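PDB 5W3X: disease resistance protein RRS1 from Arabidopsis thaliana, which binds W-box DNA elements as a WRKY transcription factor and confers resistance to fungal and bacterial pathogens, triggering a hypersensitive response together with RPS4. Local coordinates for residues Glu16-Trp22 against Lys51-Gln55. Numbering follows the deposited sequence.
Sequences EGDLWTW and KATKQ
The closest CA atoms across the contact, those of W22 and T53, are 8.3 Å apart, so segment 16-22, the loop leading into strand 22-28, meets the start of strand 53-58 mainly through side chains, with no backbone pairing between them. K54 carries most of the contact and illustrates how one lysine can serve two acidic groups and an aromatic face together. Beyond CG its chain is fully extended, which carries the ammonium over one face of the W22 indole to the two acids beyond its NE1 edge. On the way K54 CE lies over the five-membered ring of W22, 3.6 Å from its centroid and only 7° off the normal, a CH-pi contact. NZ, farther from the normal, adds a cation-pi interaction over the same face. The ammonium also forms salt bridges with two carboxylates: D18 OD2 lies 2.9 Å from K54 NZ, E16 OE1 3.1 Å from the same nitrogen. Both oxygens are approached from well above their carboxylate planes, 71° out of plane for D18. W22 NE1 also gives D18 OD2 a weak, bent hydrogen bond, so this oxygen joins indole and lysine. The benzo end of W22 meets A52 instead: CZ3 is 3.5 Å from A52 O, which lies near the ring plane, and CH2 touches the methyl group. W22 belongs to the family's WRKY signature, here within the WRKY DNA-binding domain, and its ring also meets H74, a zinc ligand. In the four-stranded antiparallel sheet, strand 37-42 lies between strands 22-28 and 53-58; its Y40 touches both W22 and K54, while Y70 of strand 66-71 packs against E16 and K54.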
loop_
_atom_site.group_PDB
_atom_site.type_symbol
_atom_site.label_atom_id
_atom_site.label_comp_id
_atom_site.label_asym_id
_atom_site.label_seq_id
_atom_site.Cartn_x
_atom_site.Cartn_y
_atom_site.Cartn_z
ATOM N N GLU B 16 14.876 17.328 18.890
ATOM C CA GLU B 16 14.448 16.036 19.394
ATOM C C GLU B 16 15.559 15.359 20.188
ATOM O O GLU B 16 16.742 15.468 19.855
ATOM C CB GLU B 16 14.004 15.138 18.232
ATOM C CG GLU B 16 12.830 14.219 18.548
ATOM C CD GLU B 16 13.190 13.095 19.507
ATOM O OE1 GLU B 16 12.282 12.592 20.204
ATOM O OE2 GLU B 16 14.377 12.711 19.561
ATOM N N GLY B 17 15.161 14.684 21.258
ATOM C CA GLY B 17 16.077 13.934 22.091
ATOM C C GLY B 17 15.284 12.896 22.845
ATOM O O GLY B 17 14.204 13.188 23.347
ATOM N N ASP B 18 15.821 11.686 22.926
ATOM C CA ASP B 18 15.149 10.575 23.588
ATOM C C ASP B 18 16.148 9.763 24.378
ATOM O O ASP B 18 17.285 9.589 23.950
ATOM C CB ASP B 18 14.453 9.666 22.575
ATOM C CG ASP B 18 12.953 9.751 22.657
ATOM O OD1 ASP B 18 12.453 10.690 23.307
ATOM O OD2 ASP B 18 12.268 8.889 22.067
ATOM N N LEU B 19 15.729 9.270 25.535
ATOM C CA LEU B 19 16.590 8.413 26.336
ATOM C C LEU B 19 16.605 6.996 25.760
ATOM O O LEU B 19 17.212 6.093 26.335
ATOM C CB LEU B 19 16.128 8.396 27.796
ATOM N N TRP B 20 15.943 6.807 24.619
ATOM C CA TRP B 20 15.743 5.470 24.067
ATOM C C TRP B 20 16.300 5.271 22.658
ATOM O O TRP B 20 16.784 6.210 22.031
ATOM C CB TRP B 20 14.254 5.153 24.072
ATOM C CG TRP B 20 13.617 5.444 25.386
ATOM C CD1 TRP B 20 12.987 6.597 25.752
ATOM C CD2 TRP B 20 13.559 4.576 26.523
ATOM N NE1 TRP B 20 12.530 6.498 27.044
ATOM C CE2 TRP B 20 12.867 5.266 27.539
ATOM C CE3 TRP B 20 14.020 3.282 26.777
ATOM C CZ2 TRP B 20 12.625 4.703 28.790
ATOM C CZ3 TRP B 20 13.779 2.725 28.020
ATOM C CH2 TRP B 20 13.087 3.434 29.010
ATOM N N THR B 21 16.238 4.030 22.180
ATOM C CA THR B 21 16.674 3.681 20.832
ATOM C C THR B 21 15.497 3.207 19.979
ATOM O O THR B 21 14.638 2.459 20.449
ATOM C CB THR B 21 17.758 2.590 20.850
ATOM O OG1 THR B 21 17.326 1.497 21.668
ATOM C CG2 THR B 21 19.059 3.150 21.400
ATOM N N TRP B 22 15.472 3.653 18.724
ATOM C CA TRP B 22 14.311 3.480 17.856
ATOM C C TRP B 22 14.672 2.990 16.452
ATOM O O TRP B 22 15.759 3.268 15.955
ATOM C CB TRP B 22 13.559 4.804 17.749
ATOM C CG TRP B 22 13.173 5.400 19.082
ATOM C CD1 TRP B 22 13.851 6.367 19.768
ATOM C CD2 TRP B 22 12.019 5.086 19.873
ATOM N NE1 TRP B 22 13.200 6.664 20.939
ATOM C CE2 TRP B 22 12.071 5.895 21.027
ATOM C CE3 TRP B 22 10.952 4.197 19.723
ATOM C CZ2 TRP B 22 11.099 5.841 22.021
ATOM C CZ3 TRP B 22 9.986 4.147 20.712
ATOM C CH2 TRP B 22 10.067 4.962 21.845
ATOM N N LYS B 51 6.957 -2.829 23.581
ATOM C CA LYS B 51 5.808 -2.364 22.802
ATOM C C LYS B 51 5.822 -0.855 22.536
ATOM O O LYS B 51 4.914 -0.308 21.896
ATOM C CB LYS B 51 4.510 -2.753 23.512
ATOM C CG LYS B 51 4.237 -4.244 23.525
ATOM C CD LYS B 51 2.897 -4.551 24.177
ATOM C CE LYS B 51 2.546 -6.025 24.052
ATOM N NZ LYS B 51 1.214 -6.334 24.643
ATOM N N ALA B 52 6.861 -0.191 23.025
ATOM C CA ALA B 52 6.951 1.259 22.936
ATOM C C ALA B 52 7.068 1.739 21.487
ATOM O O ALA B 52 7.922 1.275 20.735
ATOM C CB ALA B 52 8.127 1.757 23.759
ATOM N N THR B 53 6.181 2.652 21.104
ATOM C CA THR B 53 6.225 3.286 19.791
ATOM C C THR B 53 6.221 4.806 19.927
ATOM O O THR B 53 5.845 5.348 20.966
ATOM C CB THR B 53 5.033 2.871 18.925
ATOM O OG1 THR B 53 3.833 3.342 19.540
ATOM C CG2 THR B 53 4.958 1.359 18.806
ATOM N N LYS B 54 6.638 5.503 18.879
ATOM C CA LYS B 54 6.474 6.951 18.874
ATOM C C LYS B 54 6.197 7.491 17.480
ATOM O O LYS B 54 6.613 6.915 16.478
ATOM C CB LYS B 54 7.693 7.642 19.501
ATOM C CG LYS B 54 8.947 7.723 18.658
ATOM C CD LYS B 54 9.953 8.657 19.333
ATOM C CE LYS B 54 11.278 8.720 18.593
ATOM N NZ LYS B 54 12.218 9.666 19.262
ATOM N N GLN B 55 5.448 8.591 17.451
ATOM C CA GLN B 55 5.063 9.277 16.230
ATOM C C GLN B 55 5.565 10.702 16.274
ATOM O O GLN B 55 5.432 11.382 17.292
ATOM C CB GLN B 55 3.545 9.286 16.073
ATOM C CG GLN B 55 2.832 8.420 17.083
ATOM C CD GLN B 55 2.828 6.990 16.649
ATOM O OE1 GLN B 55 2.628 6.706 15.472
ATOM N NE2 GLN B 55 3.080 6.077 17.577
#